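PDB 5H0Q: lipid binding protein, which probably binds membrane domains rich in sphingomyelin and cholesterol, for which it serves as a probe. Local coordinates for residues 16-21 against 30-35; 35-40 against 197-202; 126-131 against 182-187; 153-156 against 162-165. All blocks are in the same frame, centred on the assembly; numbering follows the deposited sequence.

Contact 1. Residues 16-21 against 30-35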
loop_
_atom_site.group_PDB
_atom_site.type_symbol
_atom_site.label_atom_id
_atom_site.label_comp_id
_atom_site.label_asym_id
_atom_site.label_seq_id
_atom_site.Cartn_x
_atom_site.Cartn_y
_atom_site.Cartn_z
ATOM N N GLU A 16 9.260 1.475 27.954
ATOM C CA GLU A 16 9.122 0.809 29.249
ATOM C C GLU A 16 8.767 -0.660 29.071
ATOM O O GLU A 16 9.310 -1.538 29.758
ATOM C CB GLU A 16 8.042 1.499 30.075
ATOM C CG GLU A 16 7.902 0.948 31.484
ATOM C CD GLU A 16 8.793 1.669 32.468
ATOM O OE1 GLU A 16 8.621 2.900 32.618
ATOM O OE2 GLU A 16 9.662 1.012 33.085
ATOM N N GLU A 17 7.846 -0.944 28.151
ATOM C CA GLU A 17 7.326 -2.294 28.011
ATOM C C GLU A 17 8.363 -3.281 27.496
ATOM O O GLU A 17 8.202 -4.484 27.722
ATOM C CB GLU A 17 6.101 -2.279 27.091
ATOM C CG GLU A 17 5.551 -3.669 26.780
ATOM C CD GLU A 17 4.218 -3.614 26.061
ATOM O OE1 GLU A 17 3.737 -2.493 25.805
ATOM O OE2 GLU A 17 3.653 -4.688 25.755
ATOM N N TYR A 18 9.427 -2.821 26.825
ATOM C CA TYR A 18 10.352 -3.728 26.149
ATOM C C TYR A 18 11.816 -3.587 26.559
ATOM O O TYR A 18 12.631 -4.428 26.153
ATOM C CB TYR A 18 10.263 -3.543 24.630
ATOM C CG TYR A 18 8.880 -3.790 24.056
ATOM C CD1 TYR A 18 8.414 -5.086 23.862
ATOM C CD2 TYR A 18 8.055 -2.734 23.679
ATOM C CE1 TYR A 18 7.162 -5.321 23.323
ATOM C CE2 TYR A 18 6.790 -2.966 23.147
ATOM C CZ TYR A 18 6.364 -4.267 22.962
ATOM O OH TYR A 18 5.124 -4.524 22.439
ATOM N N LYS A 19 12.176 -2.579 27.362
ATOM C CA LYS A 19 13.587 -2.256 27.548
ATOM C C LYS A 19 14.361 -3.386 28.223
ATOM O O LYS A 19 15.569 -3.513 28.006
ATOM C CB LYS A 19 13.731 -0.972 28.365
ATOM C CG LYS A 19 13.070 -1.022 29.727
ATOM C CD LYS A 19 13.183 0.328 30.431
ATOM C CE LYS A 19 12.378 0.357 31.714
ATOM N NZ LYS A 19 12.838 -0.657 32.691
ATOM N N ASP A 20 13.699 -4.198 29.046
ATOM C CA ASP A 20 14.344 -5.291 29.766
ATOM C C ASP A 20 14.072 -6.653 29.143
ATOM O O ASP A 20 14.421 -7.679 29.740
ATOM C CB ASP A 20 13.892 -5.286 31.224
ATOM C CG ASP A 20 14.280 -4.005 31.937
ATOM O OD1 ASP A 20 15.427 -3.546 31.741
ATOM O OD2 ASP A 20 13.431 -3.445 32.667
ATOM N N LYS A 21 13.486 -6.691 27.954
ATOM C CA LYS A 21 13.182 -7.953 27.300
ATOM C C LYS A 21 14.441 -8.539 26.674
ATOM O O LYS A 21 15.231 -7.830 26.049
ATOM C CB LYS A 21 12.107 -7.738 26.239
ATOM C CG LYS A 21 11.539 -9.023 25.676
ATOM C CD LYS A 21 10.249 -8.771 24.890
ATOM C CE LYS A 21 9.658 -10.098 24.407
ATOM N NZ LYS A 21 8.385 -9.914 23.682
ATOM N N ALA A 30 6.044 -5.049 15.222
ATOM C CA ALA A 30 4.828 -4.877 14.440
ATOM C C ALA A 30 3.696 -4.340 15.301
ATOM O O ALA A 30 2.926 -3.467 14.869
ATOM C CB ALA A 30 4.453 -6.213 13.797
ATOM N N LYS A 31 3.594 -4.827 16.540
ATOM C CA LYS A 31 2.537 -4.364 17.435
ATOM C C LYS A 31 2.687 -2.880 17.714
ATOM O O LYS A 31 1.713 -2.126 17.658
ATOM C CB LYS A 31 2.569 -5.150 18.741
ATOM C CG LYS A 31 1.556 -4.664 19.782
ATOM C CD LYS A 31 1.662 -5.462 21.070
ATOM C CE LYS A 31 0.829 -4.832 22.178
ATOM N NZ LYS A 31 0.908 -5.592 23.456
ATOM N N VAL A 32 3.910 -2.435 17.983
ATOM C CA VAL A 32 4.135 -1.020 18.253
ATOM C C VAL A 32 3.817 -0.189 17.020
ATOM O O VAL A 32 3.140 0.840 17.103
ATOM C CB VAL A 32 5.578 -0.816 18.750
ATOM C CG1 VAL A 32 5.869 0.663 18.982
ATOM C CG2 VAL A 32 5.755 -1.544 20.046
ATOM N N ALA A 33 4.244 -0.638 15.846
ATOM C CA ALA A 33 3.942 0.121 14.632
ATOM C C ALA A 33 2.440 0.260 14.432
ATOM O O ALA A 33 1.941 1.336 14.089
ATOM C CB ALA A 33 4.582 -0.537 13.407
ATOM N N LEU A 34 1.697 -0.822 14.625
ATOM C CA LEU A 34 0.252 -0.725 14.473
ATOM C C LEU A 34 -0.332 0.222 15.511
ATOM O O LEU A 34 -1.301 0.949 15.226
ATOM C CB LEU A 34 -0.358 -2.125 14.551
ATOM C CG LEU A 34 -1.762 -2.357 13.997
ATOM C CD1 LEU A 34 -1.836 -1.935 12.555
ATOM C CD2 LEU A 34 -2.151 -3.825 14.137
ATOM N N GLN A 35 0.283 0.293 16.696
ATOM C CA GLN A 35 -0.193 1.233 17.712
ATOM C C GLN A 35 0.103 2.680 17.332
ATOM O O GLN A 35 -0.667 3.582 17.692
ATOM C CB GLN A 35 0.439 0.933 19.073
ATOM C CG GLN A 35 -0.010 -0.368 19.699
ATOM C CD GLN A 35 0.763 -0.725 20.963
ATOM O OE1 GLN A 35 1.920 -0.337 21.142
ATOM N NE2 GLN A 35 0.117 -1.475 21.848
#
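E17 and Y18 meet K31 and V32 across a wide backbone gap: the nearest pair of alpha carbons, E17 CA and V32 CA, is 10.3 Å apart, and no hydrogen bond joins loop 16-21 to the helical segment 30-35, so the contact rests on side chains. The apolar part is the Y18 ring against V32. Y18 CE2 lies 3.6 Å from V32 CG2, the methyl coming up obliquely as the two side chains run past each other in opposite directions. V32 places this branch beside its own backbone N, with CG1 anti to that N (chi1 177°). The phenol end goes on to K31, where Y18 OH sits 3.8 Å from K31 CD. Over one face of the ring lies E17 CG, 3.8 Å above the plane and close to its centre. From there the extended E17 chain carries its carboxylate out to the equally extended K31, which it crosses at about a right angle. E17 OE2 and K31 NZ form a long salt bridge of 3.7 Å, which between two exposed residues probably adds only modest attraction. Y18 and V32, by contrast, are buried; L12 of helix 9-13 touches both, and I7, Y11 and M15 also reach V32. Y18 opens a type I beta turn closed by K21 N on Y18 O, and the K21 ammonium forms a salt bridge with D28 of helix 26-35. The arrangement is that of a helix-connecting loop docked by one aromatic anchor onto a small apolar core between helices 9-13 and 26-35.

Contact 2. Residues 35-40 against 197-202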
loop_
_atom_site.group_PDB
_atom_site.type_symbol
_atom_site.label_atom_id
_atom_site.label_comp_id
_atom_site.label_asym_id
_atom_site.label_seq_id
_atom_site.Cartn_x
_atom_site.Cartn_y
_atom_site.Cartn_z
ATOM N N GLN A 35 0.283 0.293 16.696
ATOM C CA GLN A 35 -0.193 1.233 17.712
ATOM C C GLN A 35 0.103 2.680 17.332
ATOM O O GLN A 35 -0.667 3.582 17.692
ATOM C CB GLN A 35 0.439 0.933 19.073
ATOM C CG GLN A 35 -0.010 -0.368 19.699
ATOM C CD GLN A 35 0.763 -0.725 20.963
ATOM O OE1 GLN A 35 1.920 -0.337 21.142
ATOM N NE2 GLN A 35 0.117 -1.475 21.848
ATOM N N ARG A 36 1.215 2.930 16.644
ATOM C CA ARG A 36 1.633 4.269 16.244
ATOM C C ARG A 36 1.070 4.692 14.891
ATOM O O ARG A 36 1.477 5.737 14.362
ATOM C CB ARG A 36 3.159 4.358 16.202
ATOM C CG ARG A 36 3.856 4.120 17.550
ATOM C CD ARG A 36 3.978 5.420 18.345
ATOM N NE ARG A 36 4.740 5.173 19.570
ATOM C CZ ARG A 36 4.236 4.607 20.655
ATOM N NH1 ARG A 36 2.959 4.250 20.680
ATOM N NH2 ARG A 36 5.010 4.405 21.711
ATOM N N LYS A 37 0.131 3.926 14.334
ATOM C CA LYS A 37 -0.345 4.214 12.985
ATOM C C LYS A 37 -0.827 5.653 12.855
ATOM O O LYS A 37 -0.611 6.294 11.826
ATOM C CB LYS A 37 -1.468 3.252 12.601
ATOM C CG LYS A 37 -2.087 3.532 11.226
ATOM C CD LYS A 37 -3.139 2.503 10.878
ATOM C CE LYS A 37 -3.739 2.730 9.511
ATOM N NZ LYS A 37 -4.602 3.960 9.458
ATOM N N ASN A 38 -1.465 6.179 13.875
ATOM C CA ASN A 38 -2.100 7.474 13.683
ATOM C C ASN A 38 -1.172 8.646 13.980
ATOM O O ASN A 38 -1.556 9.798 13.725
ATOM C CB ASN A 38 -3.377 7.539 14.518
ATOM C CG ASN A 38 -4.390 6.500 14.071
ATOM O OD1 ASN A 38 -5.197 6.746 13.176
ATOM N ND2 ASN A 38 -4.312 5.312 14.654
ATOM N N VAL A 39 0.047 8.389 14.453
ATOM C CA VAL A 39 0.955 9.468 14.823
ATOM C C VAL A 39 1.352 10.310 13.607
ATOM O O VAL A 39 1.368 11.548 13.678
ATOM C CB VAL A 39 2.180 8.896 15.554
ATOM C CG1 VAL A 39 3.182 9.996 15.889
ATOM C CG2 VAL A 39 1.744 8.177 16.822
ATOM N N TYR A 40 1.688 9.668 12.479
ATOM C CA TYR A 40 2.063 10.399 11.270
ATOM C C TYR A 40 1.020 10.294 10.166
ATOM O O TYR A 40 1.258 10.778 9.055
ATOM C CB TYR A 40 3.424 9.908 10.763
ATOM C CG TYR A 40 4.541 10.143 11.768
ATOM C CD1 TYR A 40 5.277 11.320 11.742
ATOM C CD2 TYR A 40 4.838 9.216 12.749
ATOM C CE1 TYR A 40 6.278 11.561 12.649
ATOM C CE2 TYR A 40 5.860 9.441 13.664
ATOM C CZ TYR A 40 6.571 10.624 13.606
ATOM O OH TYR A 40 7.578 10.889 14.507
ATOM N N GLU A 197 -5.944 3.314 0.892
ATOM C CA GLU A 197 -5.030 3.006 1.989
ATOM C C GLU A 197 -4.705 1.519 1.984
ATOM O O GLU A 197 -5.607 0.682 1.922
ATOM C CB GLU A 197 -5.606 3.367 3.351
ATOM C CG GLU A 197 -4.660 3.057 4.549
ATOM C CD GLU A 197 -5.282 3.378 5.899
ATOM O OE1 GLU A 197 -6.229 2.674 6.281
ATOM O OE2 GLU A 197 -4.824 4.335 6.557
ATOM N N TYR A 198 -3.416 1.199 2.042
ATOM C CA TYR A 198 -2.941 -0.163 2.271
ATOM C C TYR A 198 -2.246 -0.211 3.621
ATOM O O TYR A 198 -1.380 0.626 3.892
ATOM C CB TYR A 198 -1.961 -0.570 1.172
ATOM C CG TYR A 198 -2.566 -0.607 -0.192
ATOM C CD1 TYR A 198 -3.469 -1.599 -0.553
ATOM C CD2 TYR A 198 -2.284 0.392 -1.120
ATOM C CE1 TYR A 198 -4.060 -1.610 -1.816
ATOM C CE2 TYR A 198 -2.852 0.380 -2.381
ATOM C CZ TYR A 198 -3.745 -0.609 -2.724
ATOM O OH TYR A 198 -4.325 -0.640 -3.968
ATOM N N VAL A 199 -2.547 -1.243 4.413
ATOM C CA VAL A 199 -1.879 -1.458 5.688
ATOM C C VAL A 199 -1.383 -2.884 5.724
ATOM O O VAL A 199 -2.189 -3.814 5.599
ATOM C CB VAL A 199 -2.813 -1.220 6.872
ATOM C CG1 VAL A 199 -2.063 -1.352 8.170
ATOM C CG2 VAL A 199 -3.435 0.154 6.749
ATOM N N TYR A 200 -0.105 -3.052 6.004
ATOM C CA TYR A 200 0.495 -4.381 6.163
ATOM C C TYR A 200 0.839 -4.578 7.632
ATOM O O TYR A 200 1.472 -3.697 8.239
ATOM C CB TYR A 200 1.732 -4.499 5.293
ATOM C CG TYR A 200 1.554 -3.926 3.924
ATOM C CD1 TYR A 200 0.440 -4.256 3.156
ATOM C CD2 TYR A 200 2.487 -3.057 3.398
ATOM C CE1 TYR A 200 0.265 -3.718 1.920
ATOM C CE2 TYR A 200 2.316 -2.503 2.154
ATOM C CZ TYR A 200 1.211 -2.838 1.416
ATOM O OH TYR A 200 1.038 -2.261 0.182
ATOM N N SER A 201 0.444 -5.728 8.206
ATOM C CA SER A 201 0.624 -5.951 9.632
ATOM C C SER A 201 1.050 -7.403 9.887
ATOM O O SER A 201 1.081 -8.225 8.974
ATOM C CB SER A 201 -0.651 -5.614 10.402
ATOM O OG SER A 201 -1.764 -6.337 9.899
ATOM N N ARG A 202 1.399 -7.697 11.141
ATOM C CA ARG A 202 1.853 -9.024 11.572
ATOM C C ARG A 202 1.156 -9.431 12.860
ATOM O O ARG A 202 -0.045 -9.207 13.047
ATOM C CB ARG A 202 3.367 -9.040 11.789
ATOM C CG ARG A 202 4.099 -10.322 11.458
ATOM C CD ARG A 202 5.614 -10.300 11.623
ATOM N NE ARG A 202 6.299 -9.821 10.436
ATOM C CZ ARG A 202 6.811 -10.587 9.488
ATOM N NH1 ARG A 202 6.742 -11.902 9.613
ATOM N NH2 ARG A 202 7.373 -10.050 8.404
#
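K37 reaches from the loop between helices 26-35 and 41-55 to E197 and V199, which project from one face of strand 193-201 in the beta-sandwich core of this protein. The tight part is confined to the end of the lysine. K37 NZ donates a hydrogen bond of 2.9 Å to E197 OE2, as part of a salt bridge, while K37 CE packs at 3.8 Å on V199 CG2, crossing the valine at about a right angle. An extended chain that bends only at its last torsion (chi4 -70°) turns the ammonium toward the glutamate, which approaches from the opposite direction. Elsewhere the segments stand apart: even the nearest alpha carbons, K37 CA and V199 CA, are 9.4 Å from each other, and all three touching residues keep some exposure to solvent. Both charged ends have further partners. Q41 OE1 also accepts a hydrogen bond from the lysine, and R64 NE forms a second salt bridge with E197 OE2, so this one oxygen is shared by two cations, which would be expected to favour the ionised carboxylate. W99 and Y66 pack beside the lysine. K37 NZ meets E197 OE2 from above the carboxylate plane, 35° out of it.

Contact 3. Residues 126-131 against 182-187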
loop_
_atom_site.group_PDB
_atom_site.type_symbol
_atom_site.label_atom_id
_atom_site.label_comp_id
_atom_site.label_asym_id
_atom_site.label_seq_id
_atom_site.Cartn_x
_atom_site.Cartn_y
_atom_site.Cartn_z
ATOM N N LEU A 126 8.168 -12.921 1.670
ATOM C CA LEU A 126 6.818 -12.787 1.168
ATOM C C LEU A 126 6.751 -11.561 0.266
ATOM O O LEU A 126 7.505 -10.596 0.430
ATOM C CB LEU A 126 5.800 -12.645 2.318
ATOM C CG LEU A 126 5.761 -13.848 3.268
ATOM C CD1 LEU A 126 4.719 -13.629 4.336
ATOM C CD2 LEU A 126 5.493 -15.162 2.535
ATOM N N ASP A 127 5.857 -11.613 -0.703
ATOM C CA ASP A 127 5.537 -10.463 -1.527
ATOM C C ASP A 127 4.087 -10.094 -1.289
ATOM O O ASP A 127 3.217 -10.975 -1.172
ATOM C CB ASP A 127 5.754 -10.739 -3.015
ATOM C CG ASP A 127 7.200 -10.599 -3.437
ATOM O OD1 ASP A 127 8.019 -10.115 -2.641
ATOM O OD2 ASP A 127 7.518 -10.982 -4.579
ATOM N N ILE A 128 3.832 -8.788 -1.242
ATOM C CA ILE A 128 2.496 -8.281 -1.017
ATOM C C ILE A 128 2.082 -7.530 -2.265
ATOM O O ILE A 128 2.637 -6.464 -2.549
ATOM C CB ILE A 128 2.430 -7.360 0.196
ATOM C CG1 ILE A 128 2.956 -8.053 1.439
ATOM C CG2 ILE A 128 0.986 -6.911 0.388
ATOM C CD1 ILE A 128 3.201 -7.135 2.613
ATOM N N PHE A 129 1.079 -8.047 -2.969
ATOM C CA PHE A 129 0.476 -7.361 -4.110
ATOM C C PHE A 129 -0.558 -6.360 -3.606
ATOM O O PHE A 129 -1.457 -6.725 -2.849
ATOM C CB PHE A 129 -0.176 -8.399 -5.022
ATOM C CG PHE A 129 -0.909 -7.833 -6.210
ATOM C CD1 PHE A 129 -2.180 -7.308 -6.062
ATOM C CD2 PHE A 129 -0.355 -7.873 -7.477
ATOM C CE1 PHE A 129 -2.878 -6.802 -7.145
ATOM C CE2 PHE A 129 -1.054 -7.376 -8.579
ATOM C CZ PHE A 129 -2.325 -6.850 -8.409
ATOM N N SER A 130 -0.426 -5.094 -4.018
ATOM C CA SER A 130 -1.384 -4.063 -3.658
ATOM C C SER A 130 -1.852 -3.396 -4.942
ATOM O O SER A 130 -1.083 -2.679 -5.588
ATOM C CB SER A 130 -0.757 -3.058 -2.707
ATOM O OG SER A 130 -0.268 -3.729 -1.559
ATOM N N GLY A 131 -3.101 -3.640 -5.301
ATOM C CA GLY A 131 -3.620 -3.190 -6.570
ATOM C C GLY A 131 -4.879 -2.357 -6.430
ATOM O O GLY A 131 -5.641 -2.484 -5.474
ATOM N N VAL A 182 1.996 -12.644 8.027
ATOM C CA VAL A 182 1.747 -11.290 7.525
ATOM C C VAL A 182 0.303 -11.153 7.069
ATOM O O VAL A 182 -0.273 -12.063 6.456
ATOM C CB VAL A 182 2.711 -10.959 6.374
ATOM C CG1 VAL A 182 2.359 -9.609 5.720
ATOM C CG2 VAL A 182 4.125 -10.930 6.888
ATOM N N LYS A 183 -0.267 -9.986 7.347
ATOM C CA LYS A 183 -1.593 -9.608 6.912
ATOM C C LYS A 183 -1.519 -8.334 6.087
ATOM O O LYS A 183 -0.654 -7.465 6.302
ATOM C CB LYS A 183 -2.513 -9.383 8.104
ATOM C CG LYS A 183 -2.702 -10.586 8.995
ATOM C CD LYS A 183 -3.550 -10.252 10.213
ATOM C CE LYS A 183 -2.730 -9.584 11.307
ATOM N NZ LYS A 183 -1.750 -10.525 11.920
ATOM N N ALA A 184 -2.431 -8.232 5.135
ATOM C CA ALA A 184 -2.565 -7.037 4.334
ATOM C C ALA A 184 -4.029 -6.648 4.281
ATOM O O ALA A 184 -4.914 -7.512 4.255
ATOM C CB ALA A 184 -2.045 -7.229 2.922
ATOM N N HIS A 185 -4.244 -5.328 4.218
ATOM C CA HIS A 185 -5.567 -4.736 4.128
ATOM C C HIS A 185 -5.503 -3.580 3.148
ATOM O O HIS A 185 -4.567 -2.779 3.196
ATOM C CB HIS A 185 -6.066 -4.220 5.484
ATOM C CG HIS A 185 -7.409 -3.551 5.401
ATOM N ND1 HIS A 185 -8.580 -4.265 5.351
ATOM C CD2 HIS A 185 -7.756 -2.248 5.302
ATOM C CE1 HIS A 185 -9.600 -3.431 5.254
ATOM N NE2 HIS A 185 -9.125 -2.202 5.224
ATOM N N GLY A 186 -6.497 -3.507 2.269
ATOM C CA GLY A 186 -6.662 -2.359 1.399
ATOM C C GLY A 186 -8.057 -1.788 1.520
ATOM O O GLY A 186 -9.020 -2.502 1.758
ATOM N N SER A 187 -8.149 -0.465 1.369
ATOM C CA SER A 187 -9.442 0.193 1.286
ATOM C C SER A 187 -9.376 1.319 0.261
ATOM O O SER A 187 -8.328 1.923 0.042
ATOM C CB SER A 187 -9.870 0.750 2.646
ATOM O OG SER A 187 -8.969 1.766 3.046
#
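L126, I128, V182 and A184 form a buried apolar contact between the two facing sheets of a beta-sandwich, one sheet contributing strand 126-134 and the other strand 182-188. The axes of the short strands approach to 8.6 Å and run almost parallel, 4° apart, and no hydrogen bond passes between them; the backbone bonds of segment 126-131 go instead to strands 114-121 and 143-150 of its own sheet. At one end L126 and V182 slide past each other in opposite directions, with L126 CD1 3.8 Å from V182 CG2. The two branches of I128 then share the work. I128 CD1, at the end of the longer branch, lies 4.1 Å from V182 CG1, while I128 CG2, set anti to the backbone N (chi1 -56° for the other branch), meets A184 CB at 4.0 Å. V182 is therefore wedged between two neighbours, one methyl for L126 and the other for I128. V146 and V148 of strand 143-150 help to enclose A184, and Y200 packs on I128. Farther along the strands the contact ends, and tyrosines of strand 193-201 bridge the interior, Y200 OH to S130 OG and Y198 OH to G131 O. Between the two segments themselves only methyl groups and the V182 methine meet, which implies cohesion by dispersion and exclusion of water, without the directional constraint of a polar bond.

Contact 4. Residues 153-156 against 162-165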
loop_
_atom_site.group_PDB
_atom_site.type_symbol
_atom_site.label_atom_id
_atom_site.label_comp_id
_atom_site.label_asym_id
_atom_site.label_seq_id
_atom_site.Cartn_x
_atom_site.Cartn_y
_atom_site.Cartn_z
ATOM N N HIS A 153 5.913 -14.636 -6.462
ATOM C CA HIS A 153 4.634 -15.136 -6.958
ATOM C C HIS A 153 4.192 -14.406 -8.221
ATOM O O HIS A 153 3.618 -15.018 -9.129
ATOM C CB HIS A 153 3.585 -15.000 -5.861
ATOM C CG HIS A 153 2.275 -15.636 -6.188
ATOM N ND1 HIS A 153 1.310 -15.013 -6.945
ATOM C CD2 HIS A 153 1.765 -16.842 -5.844
ATOM C CE1 HIS A 153 0.262 -15.810 -7.060
ATOM N NE2 HIS A 153 0.510 -16.922 -6.397
ATOM N N TRP A 154 4.415 -13.095 -8.284
ATOM C CA TRP A 154 4.070 -12.318 -9.478
ATOM C C TRP A 154 5.359 -12.125 -10.252
ATOM O O TRP A 154 6.366 -11.768 -9.647
ATOM C CB TRP A 154 3.409 -10.955 -9.120
ATOM C CG TRP A 154 2.101 -11.200 -8.388
ATOM C CD1 TRP A 154 0.898 -11.504 -8.949
ATOM C CD2 TRP A 154 1.909 -11.277 -6.962
ATOM N NE1 TRP A 154 -0.032 -11.757 -7.973
ATOM C CE2 TRP A 154 0.558 -11.619 -6.745
ATOM C CE3 TRP A 154 2.745 -11.088 -5.855
ATOM C CZ2 TRP A 154 0.025 -11.784 -5.470
ATOM C CZ3 TRP A 154 2.213 -11.234 -4.596
ATOM C CH2 TRP A 154 0.870 -11.599 -4.410
ATOM N N TRP A 155 5.366 -12.325 -11.570
ATOM C CA TRP A 155 4.201 -12.645 -12.384
ATOM C C TRP A 155 4.096 -14.134 -12.726
ATOM O O TRP A 155 3.171 -14.547 -13.402
ATOM C CB TRP A 155 4.245 -11.831 -13.686
ATOM C CG TRP A 155 4.317 -10.366 -13.447
ATOM C CD1 TRP A 155 5.390 -9.547 -13.640
ATOM C CD2 TRP A 155 3.270 -9.539 -12.945
ATOM N NE1 TRP A 155 5.076 -8.261 -13.282
ATOM C CE2 TRP A 155 3.777 -8.231 -12.853
ATOM C CE3 TRP A 155 1.952 -9.782 -12.555
ATOM C CZ2 TRP A 155 3.012 -7.165 -12.404
ATOM C CZ3 TRP A 155 1.196 -8.724 -12.100
ATOM C CH2 TRP A 155 1.724 -7.433 -12.026
ATOM N N LYS A 156 5.031 -14.957 -12.258
ATOM C CA LYS A 156 5.068 -16.335 -12.746
ATOM C C LYS A 156 3.815 -17.116 -12.345
ATOM O O LYS A 156 3.295 -17.908 -13.137
ATOM C CB LYS A 156 6.339 -17.026 -12.259
ATOM C CG LYS A 156 6.476 -17.149 -10.771
ATOM C CD LYS A 156 7.599 -18.118 -10.400
ATOM C CE LYS A 156 7.936 -18.028 -8.926
ATOM N NZ LYS A 156 8.942 -19.025 -8.522
ATOM N N TYR A 162 -4.062 -11.770 -15.578
ATOM C CA TYR A 162 -4.916 -12.395 -14.573
ATOM C C TYR A 162 -5.163 -11.453 -13.399
ATOM O O TYR A 162 -6.292 -11.351 -12.904
ATOM C CB TYR A 162 -4.287 -13.698 -14.081
ATOM C CG TYR A 162 -5.106 -14.388 -13.018
ATOM C CD1 TYR A 162 -6.346 -14.933 -13.322
ATOM C CD2 TYR A 162 -4.642 -14.509 -11.716
ATOM C CE1 TYR A 162 -7.105 -15.577 -12.355
ATOM C CE2 TYR A 162 -5.399 -15.147 -10.741
ATOM C CZ TYR A 162 -6.626 -15.677 -11.070
ATOM O OH TYR A 162 -7.381 -16.310 -10.110
ATOM N N MET A 163 -4.126 -10.762 -12.937
ATOM C CA MET A 163 -4.327 -9.802 -11.851
ATOM C C MET A 163 -5.271 -8.681 -12.268
ATOM O O MET A 163 -6.125 -8.260 -11.480
ATOM C CB MET A 163 -2.976 -9.260 -11.375
ATOM C CG MET A 163 -2.062 -10.377 -10.815
ATOM S SD MET A 163 -2.908 -11.448 -9.617
ATOM C CE MET A 163 -3.422 -10.241 -8.379
ATOM N N LEU A 164 -5.157 -8.197 -13.500
ATOM C CA LEU A 164 -6.095 -7.177 -13.965
ATOM C C LEU A 164 -7.517 -7.724 -14.009
ATOM O O LEU A 164 -8.476 -7.030 -13.644
ATOM C CB LEU A 164 -5.659 -6.666 -15.331
ATOM C CG LEU A 164 -6.498 -5.556 -15.962
ATOM C CD1 LEU A 164 -6.581 -4.323 -15.055
ATOM C CD2 LEU A 164 -5.900 -5.204 -17.299
ATOM N N HIS A 165 -7.674 -8.987 -14.415
ATOM C CA HIS A 165 -8.993 -9.610 -14.400
ATOM C C HIS A 165 -9.577 -9.637 -12.994
ATOM O O HIS A 165 -10.770 -9.381 -12.806
ATOM C CB HIS A 165 -8.915 -11.037 -14.955
ATOM C CG HIS A 165 -10.160 -11.832 -14.711
ATOM N ND1 HIS A 165 -10.172 -12.989 -13.963
ATOM C CD2 HIS A 165 -11.441 -11.614 -15.090
ATOM C CE1 HIS A 165 -11.405 -13.459 -13.905
ATOM N NE2 HIS A 165 -12.194 -12.646 -14.585
#
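M163 brings its sulfur to the indole edge of W154 and its CG methylene to the edge of W155, and three kinds of interaction hold it there. The polar one is slight: W154 NE1 offers its N-H to M163 SD in a weak, bent hydrogen bond of 3.3 Å (141° at the hydrogen). The same atoms make a Met-aromatic contact of the edge type, since the sulfur lies near the plane of W154, 77° off the normal of its five-membered ring. The methionine chain crosses the indole at about a right angle and bends at chi2 and chi3, which folds the terminal methyl back beside the pyrrole nitrogen, M163 CE being 3.7 Å from W154 NE1. Apolar contacts come from the methylene before the sulfur. M163 CG lies 3.7 Å from W154 CD1, and it also touches the benzo edge of the second indole, in the plane of that ring, at 3.9 Å from W155 CZ3. Both tryptophans thus present edges to one methionine, while one face of each is covered from within the segment: H153 ND1 sits 3.5 Å above the W154 ring, over its centre, and W154 CB covers part of a W155 face. The peptide bond between the two tryptophans is cis, and both indoles reach the same methionine. Around this cluster, strand 143-150 supports W154 and M163 through E147, F129 of strand 126-134 meets both, and I77 and E79 of strand 73-80 lie against W155, so that the short, weakly bonded helix 153-156 and helix 160-169 are packed together on the five-stranded antiparallel sheet.

How the contacts relate
Contacts 1 and 4 lie on opposite sides of the chain's centre, their centres about 36 Å apart. Contacts 1 and 2 share Q35 and come in series: contact 1 docks loop 16-21 on helix 26-35, and contact 2 ties the loop after that helix to strand 193-201. That strand neighbours 182-188 in the same sheet, so contact 2 abuts contact 3, about 13 Å away between centres, which links this sheet to the other. Contact 4 falls within the chain loop spanned by contact 3, as contact 3 does within that of contact 2; contacts 3 and 4 touch directly, about 14 Å apart between centres. Contact 2 thus joins the N-terminal part of the chain to its last strand.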